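Local atomic coordinates of sgbp-b (Bacteroides uniformis, PDB entry 7K44), a protein that probably binds xyloglucan at the cell surface of a gut bacterium, as a surface glycan-binding protein of a xyloglucan utilization locus. Residues G249-W254 with M362-E367; C289-E294 with G324-G329; R61-T66 with V107-T112. All blocks are in the same frame, centred on the assembly; numbering follows the deposited sequence.

Interaction 1: G249-W254 with M362-E367; sequences GELSAW and MTNPSE
Two hydrogen bonds tie residues 249-254 to residues 362-367, both at the loop end of the contact. The straighter runs from the backbone N of Trp254 to the O of Ser366, 2.8 Å long with 151° at the hydrogen. The other comes from a side chain: Asn364 ND2 reaches the O of Ser252 at 2.9 Å, arriving from above the carbonyl plane and bent to 144° at the hydrogen. The Asn364 amide is gripped at both ends, since ND2 also donates to the O of Asn368 and OD1 accepts from Ser366 OG at 2.7 Å; these bonds fix which way round it sits.

The flat contact belongs to Trp254. Its CB leads away from the other segment, but with CG beside the backbone N (chi1 -58°) the indole swings back and lays one face over the 366-367 peptide. Ser366 O stands 3.5 Å above the plane of the Trp254 ring, over its centre, while Glu367 N lies nearer the rim. Glu367 follows the same surface, its CB 3.6 Å from Trp254 CZ2, before its carboxylate turns away.

Apolar packing fills the strand end. The isobutyl group of Leu251 crosses Asn364 at a slant, CG 3.7 Å from Asn364 CB, and its CD2 looks toward the sulfur of Met362. Pro299 and Ile373 touch both Leu251 and Met362 as well. Ala253 CB rests on the carbonyl oxygens of Ser366 and Glu367.

The chain reverses in an inverse gamma turn about Pro365, closed by a weak bond from Ser366 N to Asn364 O. Residues 249-254 cross between the sheets of a beta sandwich, from 250-251, paired with 371-384, to strand 255-264, meeting the end of 357-364 where Asn364 and Asn255 share a backbone bond.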
loop_
_atom_site.group_PDB
_atom_site.type_symbol
_atom_site.label_atom_id
_atom_site.label_comp_id
_atom_site.label_asym_id
_atom_site.label_seq_id
_atom_site.Cartn_x
_atom_site.Cartn_y
_atom_site.Cartn_z
ATOM N N GLY A 249 -24.631 -4.557 13.434
ATOM C CA GLY A 249 -25.971 -5.045 13.678
ATOM C C GLY A 249 -26.636 -5.455 12.386
ATOM O O GLY A 249 -25.998 -5.564 11.342
ATOM N N GLU A 250 -27.946 -5.677 12.451
ATOM C CA GLU A 250 -28.718 -6.084 11.286
ATOM C C GLU A 250 -29.363 -4.852 10.666
ATOM O O GLU A 250 -30.085 -4.113 11.345
ATOM C CB GLU A 250 -29.775 -7.126 11.654
ATOM C CG GLU A 250 -30.478 -7.724 10.449
ATOM C CD GLU A 250 -31.468 -8.803 10.836
ATOM O OE1 GLU A 250 -31.049 -9.794 11.468
ATOM O OE2 GLU A 250 -32.668 -8.653 10.520
ATOM N N LEU A 251 -29.100 -4.640 9.381
ATOM C CA LEU A 251 -29.552 -3.465 8.644
ATOM C C LEU A 251 -30.604 -3.924 7.647
ATOM O O LEU A 251 -30.287 -4.615 6.676
ATOM C CB LEU A 251 -28.372 -2.809 7.926
ATOM C CG LEU A 251 -28.658 -1.616 7.012
ATOM C CD1 LEU A 251 -29.553 -0.567 7.693
ATOM C CD2 LEU A 251 -27.339 -0.988 6.549
ATOM N N SER A 252 -31.852 -3.542 7.890
ATOM C CA SER A 252 -32.959 -4.006 7.073
ATOM C C SER A 252 -33.010 -3.252 5.749
ATOM O O SER A 252 -32.302 -2.264 5.523
ATOM C CB SER A 252 -34.274 -3.790 7.815
ATOM O OG SER A 252 -34.490 -2.403 7.999
ATOM N N ALA A 253 -33.871 -3.737 4.859
ATOM C CA ALA A 253 -34.181 -3.001 3.651
ATOM C C ALA A 253 -34.970 -1.740 3.991
ATOM O O ALA A 253 -35.614 -1.636 5.046
ATOM C CB ALA A 253 -34.996 -3.874 2.696
ATOM N N TRP A 254 -34.898 -0.764 3.087
ATOM C CA TRP A 254 -35.682 0.466 3.186
ATOM C C TRP A 254 -35.465 1.172 4.520
ATOM O O TRP A 254 -36.414 1.619 5.170
ATOM C CB TRP A 254 -37.169 0.205 2.926
ATOM C CG TRP A 254 -37.418 -0.395 1.592
ATOM C CD1 TRP A 254 -37.910 -1.638 1.330
ATOM C CD2 TRP A 254 -37.159 0.213 0.324
ATOM N NE1 TRP A 254 -37.989 -1.838 -0.027
ATOM C CE2 TRP A 254 -37.532 -0.715 -0.667
ATOM C CE3 TRP A 254 -36.651 1.458 -0.073
ATOM C CZ2 TRP A 254 -37.424 -0.436 -2.022
ATOM C CZ3 TRP A 254 -36.539 1.729 -1.417
ATOM C CH2 TRP A 254 -36.921 0.786 -2.379
ATOM N N MET A 362 -24.826 5.632 8.416
ATOM C CA MET A 362 -25.081 4.510 7.519
ATOM C C MET A 362 -26.580 4.271 7.402
ATOM O O MET A 362 -27.290 4.245 8.416
ATOM C CB MET A 362 -24.387 3.245 8.016
ATOM C CG MET A 362 -24.436 2.118 6.990
ATOM S SD MET A 362 -23.582 0.644 7.592
ATOM C CE MET A 362 -22.986 -0.069 6.067
ATOM N N THR A 363 -27.054 4.109 6.170
ATOM C CA THR A 363 -28.448 3.827 5.853
ATOM C C THR A 363 -28.488 2.752 4.774
ATOM O O THR A 363 -27.459 2.386 4.203
ATOM C CB THR A 363 -29.190 5.085 5.369
ATOM O OG1 THR A 363 -28.557 5.598 4.183
ATOM C CG2 THR A 363 -29.214 6.174 6.451
ATOM N N ASN A 364 -29.684 2.234 4.490
ATOM C CA ASN A 364 -29.888 1.293 3.384
ATOM C C ASN A 364 -31.133 1.708 2.613
ATOM O O ASN A 364 -32.202 1.102 2.765
ATOM C CB ASN A 364 -29.974 -0.153 3.877
ATOM C CG ASN A 364 -30.175 -1.145 2.743
ATOM O OD1 ASN A 364 -29.890 -0.843 1.585
ATOM N ND2 ASN A 364 -30.689 -2.321 3.072
ATOM N N PRO A 365 -31.033 2.748 1.781
ATOM C CA PRO A 365 -32.183 3.219 0.985
ATOM C C PRO A 365 -32.423 2.351 -0.246
ATOM O O PRO A 365 -32.368 2.813 -1.386
ATOM C CB PRO A 365 -31.756 4.643 0.616
ATOM C CG PRO A 365 -30.266 4.521 0.445
ATOM C CD PRO A 365 -29.814 3.531 1.502
ATOM N N SER A 366 -32.706 1.072 -0.018
ATOM C CA SER A 366 -32.798 0.121 -1.117
ATOM C C SER A 366 -33.700 -1.034 -0.717
ATOM O O SER A 366 -33.988 -1.248 0.461
ATOM C CB SER A 366 -31.420 -0.438 -1.511
ATOM O OG SER A 366 -31.077 -1.576 -0.739
ATOM N N GLU A 367 -34.124 -1.796 -1.727
ATOM C CA GLU A 367 -34.917 -3.001 -1.521
ATOM C C GLU A 367 -34.104 -4.162 -0.963
ATOM O O GLU A 367 -34.694 -5.161 -0.544
ATOM C CB GLU A 367 -35.517 -3.430 -2.861
ATOM C CG GLU A 367 -34.452 -3.866 -3.869
ATOM C CD GLU A 367 -35.000 -4.096 -5.266
ATOM O OE1 GLU A 367 -36.208 -4.387 -5.400
ATOM O OE2 GLU A 367 -34.217 -3.981 -6.235
#

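Interaction 2: C289-E294 with G324-G329; sequences CFVAVE and GKTEVG
Val291 meets residues 324-329 with both its backbone and its side chain. From its CB, 4.0 Å from Thr326 CG2, the two methyls spread over that same threonine methyl: CG2 comes to 3.9 Å of Thr326 CG2, and CG1, set anti to the backbone N (chi1 175°), stays close to it as well. The two side chains cross at about a right angle. CG1 also faces Val328 CG2, more loosely. Thr326 presents its methyl to the valine, while its hydroxyl is hydrogen-bonded to the O of Pro318.

The backbone of Val291 is held at both polar atoms. Its O accepts from Gly329 N at 2.9 Å, nearly straight at 165°, and takes a CA-H...O contact from Val328. Its N donates to a water, which in turn donates to Glu327 O at 2.6 Å, a short bridge between the two segments where they do not pair directly.

Val328 packs against the residues that follow the strand. CG1 lies against the carbonyl oxygens of Val291 and Ala292, whereas CG2 is 3.8 Å from Glu294 CB. Across the contact, the tip of Phe290 meets the backbone of Gly329: CZ is 3.4 Å from Gly329 C, and CE2 approaches the O of the same residue. Gly329 has a positive phi, 84°, which suits a glycine.

Strand 283-291 runs between 331-337 and 371-384, antiparallel to both, and this contact lies at its C-terminal end. Residues 324-329 form the loop leading into strand 331-337, so the bond from Gly329 N to Val291 O continues the antiparallel pairing in which Cys289 bonds to Met332. Trp331 packs edge-to-face with Phe290, and the backbone of Ala292 hydrogen-bonds to that of Glu374 on strand 371-384.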
loop_
_atom_site.group_PDB
_atom_site.type_symbol
_atom_site.label_atom_id
_atom_site.label_comp_id
_atom_site.label_asym_id
_atom_site.label_seq_id
_atom_site.Cartn_x
_atom_site.Cartn_y
_atom_site.Cartn_z
ATOM N N CYS A 289 -10.320 1.954 8.438
ATOM C CA CYS A 289 -11.595 1.247 8.483
ATOM C C CYS A 289 -11.376 -0.250 8.335
ATOM O O CYS A 289 -10.603 -0.695 7.477
ATOM C CB CYS A 289 -12.536 1.761 7.384
ATOM S SG CYS A 289 -14.177 0.994 7.391
ATOM N N PHE A 290 -12.035 -1.025 9.186
ATOM C CA PHE A 290 -11.965 -2.483 9.152
ATOM C C PHE A 290 -13.378 -2.997 8.907
ATOM O O PHE A 290 -14.260 -2.827 9.761
ATOM C CB PHE A 290 -11.412 -3.007 10.479
ATOM C CG PHE A 290 -11.162 -4.504 10.506
ATOM C CD1 PHE A 290 -12.224 -5.406 10.575
ATOM C CD2 PHE A 290 -9.864 -5.003 10.487
ATOM C CE1 PHE A 290 -11.990 -6.788 10.613
ATOM C CE2 PHE A 290 -9.630 -6.378 10.529
ATOM C CZ PHE A 290 -10.698 -7.264 10.588
ATOM N N VAL A 291 -13.602 -3.603 7.746
ATOM C CA VAL A 291 -14.891 -4.203 7.410
ATOM C C VAL A 291 -14.788 -5.686 7.725
ATOM O O VAL A 291 -14.073 -6.423 7.038
ATOM C CB VAL A 291 -15.271 -3.956 5.945
ATOM C CG1 VAL A 291 -16.572 -4.694 5.594
ATOM C CG2 VAL A 291 -15.407 -2.468 5.673
ATOM N N ALA A 292 -15.480 -6.130 8.777
ATOM C CA ALA A 292 -15.355 -7.524 9.187
ATOM C C ALA A 292 -16.260 -8.444 8.384
ATOM O O ALA A 292 -15.966 -9.638 8.259
ATOM C CB ALA A 292 -15.669 -7.666 10.674
ATOM N N VAL A 293 -17.361 -7.925 7.848
ATOM C CA VAL A 293 -18.348 -8.738 7.152
ATOM C C VAL A 293 -18.689 -8.045 5.842
ATOM O O VAL A 293 -19.116 -6.886 5.842
ATOM C CB VAL A 293 -19.612 -8.962 8.002
ATOM C CG1 VAL A 293 -20.661 -9.708 7.197
ATOM C CG2 VAL A 293 -19.272 -9.732 9.274
ATOM N N GLU A 294 -18.495 -8.748 4.731
ATOM C CA GLU A 294 -18.855 -8.204 3.432
ATOM C C GLU A 294 -20.364 -8.009 3.350
ATOM O O GLU A 294 -21.138 -8.807 3.884
ATOM C CB GLU A 294 -18.396 -9.169 2.342
ATOM C CG GLU A 294 -18.541 -8.638 0.932
ATOM C CD GLU A 294 -17.950 -9.589 -0.091
ATOM O OE1 GLU A 294 -17.649 -10.743 0.283
ATOM O OE2 GLU A 294 -17.783 -9.182 -1.259
ATOM N N GLY A 324 -8.554 0.261 -4.232
ATOM C CA GLY A 324 -9.798 0.736 -4.783
ATOM C C GLY A 324 -11.009 -0.099 -4.430
ATOM O O GLY A 324 -12.112 0.216 -4.895
ATOM N N LYS A 325 -10.855 -1.134 -3.606
ATOM C CA LYS A 325 -11.942 -2.044 -3.266
ATOM C C LYS A 325 -12.008 -2.247 -1.759
ATOM O O LYS A 325 -11.075 -1.917 -1.026
ATOM C CB LYS A 325 -11.795 -3.392 -3.988
ATOM C CG LYS A 325 -11.457 -3.218 -5.458
ATOM C CD LYS A 325 -11.153 -4.523 -6.167
ATOM C CE LYS A 325 -11.258 -4.319 -7.682
ATOM N NZ LYS A 325 -10.794 -5.488 -8.479
ATOM N N THR A 326 -13.128 -2.803 -1.298
ATOM C CA THR A 326 -13.250 -3.158 0.110
ATOM C C THR A 326 -12.412 -4.398 0.383
ATOM O O THR A 326 -12.539 -5.408 -0.317
ATOM C CB THR A 326 -14.710 -3.439 0.451
ATOM O OG1 THR A 326 -15.526 -2.346 0.017
ATOM C CG2 THR A 326 -14.881 -3.645 1.960
ATOM N N GLU A 327 -11.547 -4.320 1.386
ATOM C CA GLU A 327 -10.673 -5.422 1.769
ATOM C C GLU A 327 -11.205 -6.009 3.072
ATOM O O GLU A 327 -10.797 -5.608 4.162
ATOM C CB GLU A 327 -9.237 -4.945 1.928
ATOM C CG GLU A 327 -8.664 -4.321 0.683
ATOM C CD GLU A 327 -8.563 -5.307 -0.464
ATOM O OE1 GLU A 327 -8.212 -6.484 -0.216
ATOM O OE2 GLU A 327 -8.836 -4.899 -1.615
ATOM N N VAL A 328 -12.094 -6.995 2.944
ATOM C CA VAL A 328 -12.735 -7.592 4.110
ATOM C C VAL A 328 -11.700 -8.252 5.011
ATOM O O VAL A 328 -10.803 -8.970 4.547
ATOM C CB VAL A 328 -13.847 -8.554 3.659
ATOM C CG1 VAL A 328 -14.510 -9.222 4.856
ATOM C CG2 VAL A 328 -14.880 -7.800 2.827
ATOM N N GLY A 329 -11.794 -7.981 6.307
ATOM C CA GLY A 329 -10.922 -8.629 7.257
ATOM C C GLY A 329 -9.566 -7.995 7.453
ATOM O O GLY A 329 -8.695 -8.615 8.077
HETATM O O HOH W 1 -11.678 -3.660 5.697
#

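Interaction 3: R61-T66 with V107-T112; sequences RVYFTT and VVECYT
Tyr63 and Val107 lie side by side and point the same way from a hydrogen-bonded antiparallel pair, the valine covering one face of the ring. Val107 CB stands 3.9 Å from the centroid of the Tyr63 ring, only 16° off its normal, a CH-pi contact. The phenol reaches this place because chi1 of 61° sets CG between the backbone N and the carbonyl carbon, folding the ring across toward the neighbouring strand. Val107 CG2 continues the apolar surface to the methyl of Thr65, whose hydroxyl bonds instead to Pro75 O.

Glu109, extended from CB on the same face of the sheet, brings its carboxylate to the ring at a steep angle, the planes 82° apart; OE1 is 3.7 Å from Tyr63 CE1. A water lying in the ring plane at the phenol edge joins Tyr63 OH, 2.6 Å away, to Glu109 OE1. A second water donates to Glu109 OE2 and accepts from Arg61 NE at 2.8 Å. The Arg61 and Glu109 side chains touch only at their CB atoms, 4.1 Å apart, and Arg61 NH1 goes on to a salt bridge with Glu79.

Beneath these groups, Arg61 with Glu109 and Tyr63 with Val107 exchange two backbone bonds per pair, while Val62 and Val108 form the non-hydrogen-bonded pair and project to the other face.

Arg61 NE and Glu109 OE2, 4.5 Å apart, are thus opposite charges coupled through water rather than by a direct salt bridge. Their attraction is probably softened, and the carboxylate, with a water donating to each oxygen, is likely to remain ionised.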
loop_
_atom_site.group_PDB
_atom_site.type_symbol
_atom_site.label_atom_id
_atom_site.label_comp_id
_atom_site.label_asym_id
_atom_site.label_seq_id
_atom_site.Cartn_x
_atom_site.Cartn_y
_atom_site.Cartn_z
ATOM N N ARG A 61 22.943 -21.587 -27.840
ATOM C CA ARG A 61 23.859 -20.570 -27.357
ATOM C C ARG A 61 23.239 -19.848 -26.174
ATOM O O ARG A 61 22.016 -19.751 -26.059
ATOM C CB ARG A 61 24.170 -19.537 -28.444
ATOM C CG ARG A 61 25.392 -19.862 -29.240
ATOM C CD ARG A 61 25.659 -18.837 -30.327
ATOM N NE ARG A 61 26.088 -19.497 -31.556
ATOM C CZ ARG A 61 27.200 -20.220 -31.667
ATOM N NH1 ARG A 61 28.020 -20.368 -30.625
ATOM N NH2 ARG A 61 27.502 -20.793 -32.826
ATOM N N VAL A 62 24.105 -19.351 -25.298
ATOM C CA VAL A 62 23.739 -18.401 -24.256
ATOM C C VAL A 62 24.709 -17.239 -24.376
ATOM O O VAL A 62 25.925 -17.451 -24.440
ATOM C CB VAL A 62 23.824 -19.041 -22.855
ATOM C CG1 VAL A 62 23.492 -18.012 -21.772
ATOM C CG2 VAL A 62 22.887 -20.229 -22.769
ATOM N N TYR A 63 24.188 -16.018 -24.445
ATOM C CA TYR A 63 25.102 -14.898 -24.638
ATOM C C TYR A 63 24.471 -13.600 -24.156
ATOM O O TYR A 63 23.245 -13.462 -24.123
ATOM C CB TYR A 63 25.551 -14.764 -26.102
ATOM C CG TYR A 63 24.437 -14.511 -27.101
ATOM C CD1 TYR A 63 23.710 -15.563 -27.645
ATOM C CD2 TYR A 63 24.121 -13.218 -27.512
ATOM C CE1 TYR A 63 22.694 -15.340 -28.563
ATOM C CE2 TYR A 63 23.107 -12.985 -28.427
ATOM C CZ TYR A 63 22.396 -14.045 -28.950
ATOM O OH TYR A 63 21.382 -13.818 -29.857
ATOM N N PHE A 64 25.337 -12.660 -23.776
ATOM C CA PHE A 64 24.954 -11.279 -23.538
ATOM C C PHE A 64 25.118 -10.493 -24.831
ATOM O O PHE A 64 26.057 -10.730 -25.605
ATOM C CB PHE A 64 25.850 -10.657 -22.466
ATOM C CG PHE A 64 25.731 -11.308 -21.109
ATOM C CD1 PHE A 64 26.492 -12.423 -20.786
ATOM C CD2 PHE A 64 24.875 -10.787 -20.146
ATOM C CE1 PHE A 64 26.397 -13.015 -19.521
ATOM C CE2 PHE A 64 24.773 -11.375 -18.884
ATOM C CZ PHE A 64 25.538 -12.494 -18.580
ATOM N N THR A 65 24.199 -9.561 -25.060
ATOM C CA THR A 65 24.196 -8.739 -26.265
ATOM C C THR A 65 23.944 -7.287 -25.885
ATOM O O THR A 65 23.249 -6.991 -24.911
ATOM C CB THR A 65 23.150 -9.217 -27.283
ATOM O OG1 THR A 65 23.283 -8.457 -28.498
ATOM C CG2 THR A 65 21.734 -9.060 -26.770
ATOM N N THR A 66 24.512 -6.369 -26.670
ATOM C CA THR A 66 24.170 -4.964 -26.487
ATOM C C THR A 66 22.772 -4.642 -26.997
ATOM O O THR A 66 22.201 -3.620 -26.596
ATOM C CB THR A 66 25.195 -4.074 -27.191
ATOM O OG1 THR A 66 25.419 -4.573 -28.513
ATOM C CG2 THR A 66 26.505 -4.056 -26.420
ATOM N N VAL A 107 20.531 -13.596 -23.516
ATOM C CA VAL A 107 19.793 -14.366 -24.511
ATOM C C VAL A 107 20.051 -15.857 -24.330
ATOM O O VAL A 107 21.197 -16.284 -24.144
ATOM C CB VAL A 107 20.189 -13.943 -25.941
ATOM C CG1 VAL A 107 19.264 -14.596 -26.943
ATOM C CG2 VAL A 107 20.169 -12.424 -26.074
ATOM N N VAL A 108 18.983 -16.648 -24.423
ATOM C CA VAL A 108 19.069 -18.100 -24.554
ATOM C C VAL A 108 18.536 -18.450 -25.937
ATOM O O VAL A 108 17.337 -18.301 -26.206
ATOM C CB VAL A 108 18.272 -18.827 -23.467
ATOM C CG1 VAL A 108 18.351 -20.338 -23.678
ATOM C CG2 VAL A 108 18.769 -18.440 -22.087
ATOM N N GLU A 109 19.419 -18.918 -26.810
ATOM C CA GLU A 109 19.073 -19.288 -28.177
ATOM C C GLU A 109 18.927 -20.806 -28.227
ATOM O O GLU A 109 19.906 -21.536 -28.034
ATOM C CB GLU A 109 20.171 -18.800 -29.118
ATOM C CG GLU A 109 19.908 -19.020 -30.596
ATOM C CD GLU A 109 21.098 -18.628 -31.457
ATOM O OE1 GLU A 109 21.512 -17.450 -31.407
ATOM O OE2 GLU A 109 21.625 -19.500 -32.180
ATOM N N CYS A 110 17.707 -21.280 -28.474
ATOM C CA CYS A 110 17.397 -22.700 -28.575
ATOM C C CYS A 110 17.030 -23.042 -30.018
ATOM O O CYS A 110 16.923 -22.167 -30.881
ATOM C CB CYS A 110 16.239 -23.066 -27.646
ATOM S SG CYS A 110 16.551 -22.811 -25.883
ATOM N N TYR A 111 16.817 -24.337 -30.264
ATOM C CA TYR A 111 16.454 -24.800 -31.601
ATOM C C TYR A 111 15.126 -24.200 -32.050
ATOM O O TYR A 111 15.014 -23.667 -33.160
ATOM C CB TYR A 111 16.381 -26.326 -31.608
ATOM C CG TYR A 111 16.218 -26.934 -32.983
ATOM C CD1 TYR A 111 17.313 -27.106 -33.820
ATOM C CD2 TYR A 111 14.969 -27.344 -33.441
ATOM C CE1 TYR A 111 17.174 -27.663 -35.075
ATOM C CE2 TYR A 111 14.820 -27.903 -34.698
ATOM C CZ TYR A 111 15.927 -28.059 -35.510
ATOM O OH TYR A 111 15.792 -28.614 -36.763
ATOM N N THR A 112 14.106 -24.285 -31.195
ATOM C CA THR A 112 12.788 -23.753 -31.531
ATOM C C THR A 112 12.853 -22.249 -31.775
ATOM O O THR A 112 12.541 -21.767 -32.870
ATOM C CB THR A 112 11.803 -24.080 -30.403
ATOM O OG1 THR A 112 11.666 -25.502 -30.279
ATOM C CG2 THR A 112 10.438 -23.462 -30.671
HETATM O O HOH W 2 24.132 -18.328 -33.123
HETATM O O HOH W 3 19.602 -15.405 -30.776
#

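How the interactions relate
Interactions 1 and 2 belong to the same xyloglucan-binding domain, with centres 18 Å apart and nearest atoms about 8 Å apart. They do not touch, but strand 371-384 connects them, pairing with both 250-251 and 283-291; the segments of interaction 2 also fall in sequence between those of interaction 1. The calcium ion, held by Asn213, Asp215, Asp241, Lys243 and Asp378, lies about 12 Å from the side chain of Phe290 in interaction 2. Interaction 3 stands apart in a separate N-terminal sheet, its centre 63 Å from that of interaction 1 and 48 Å from that of interaction 2, toward the other end of an elongated chain.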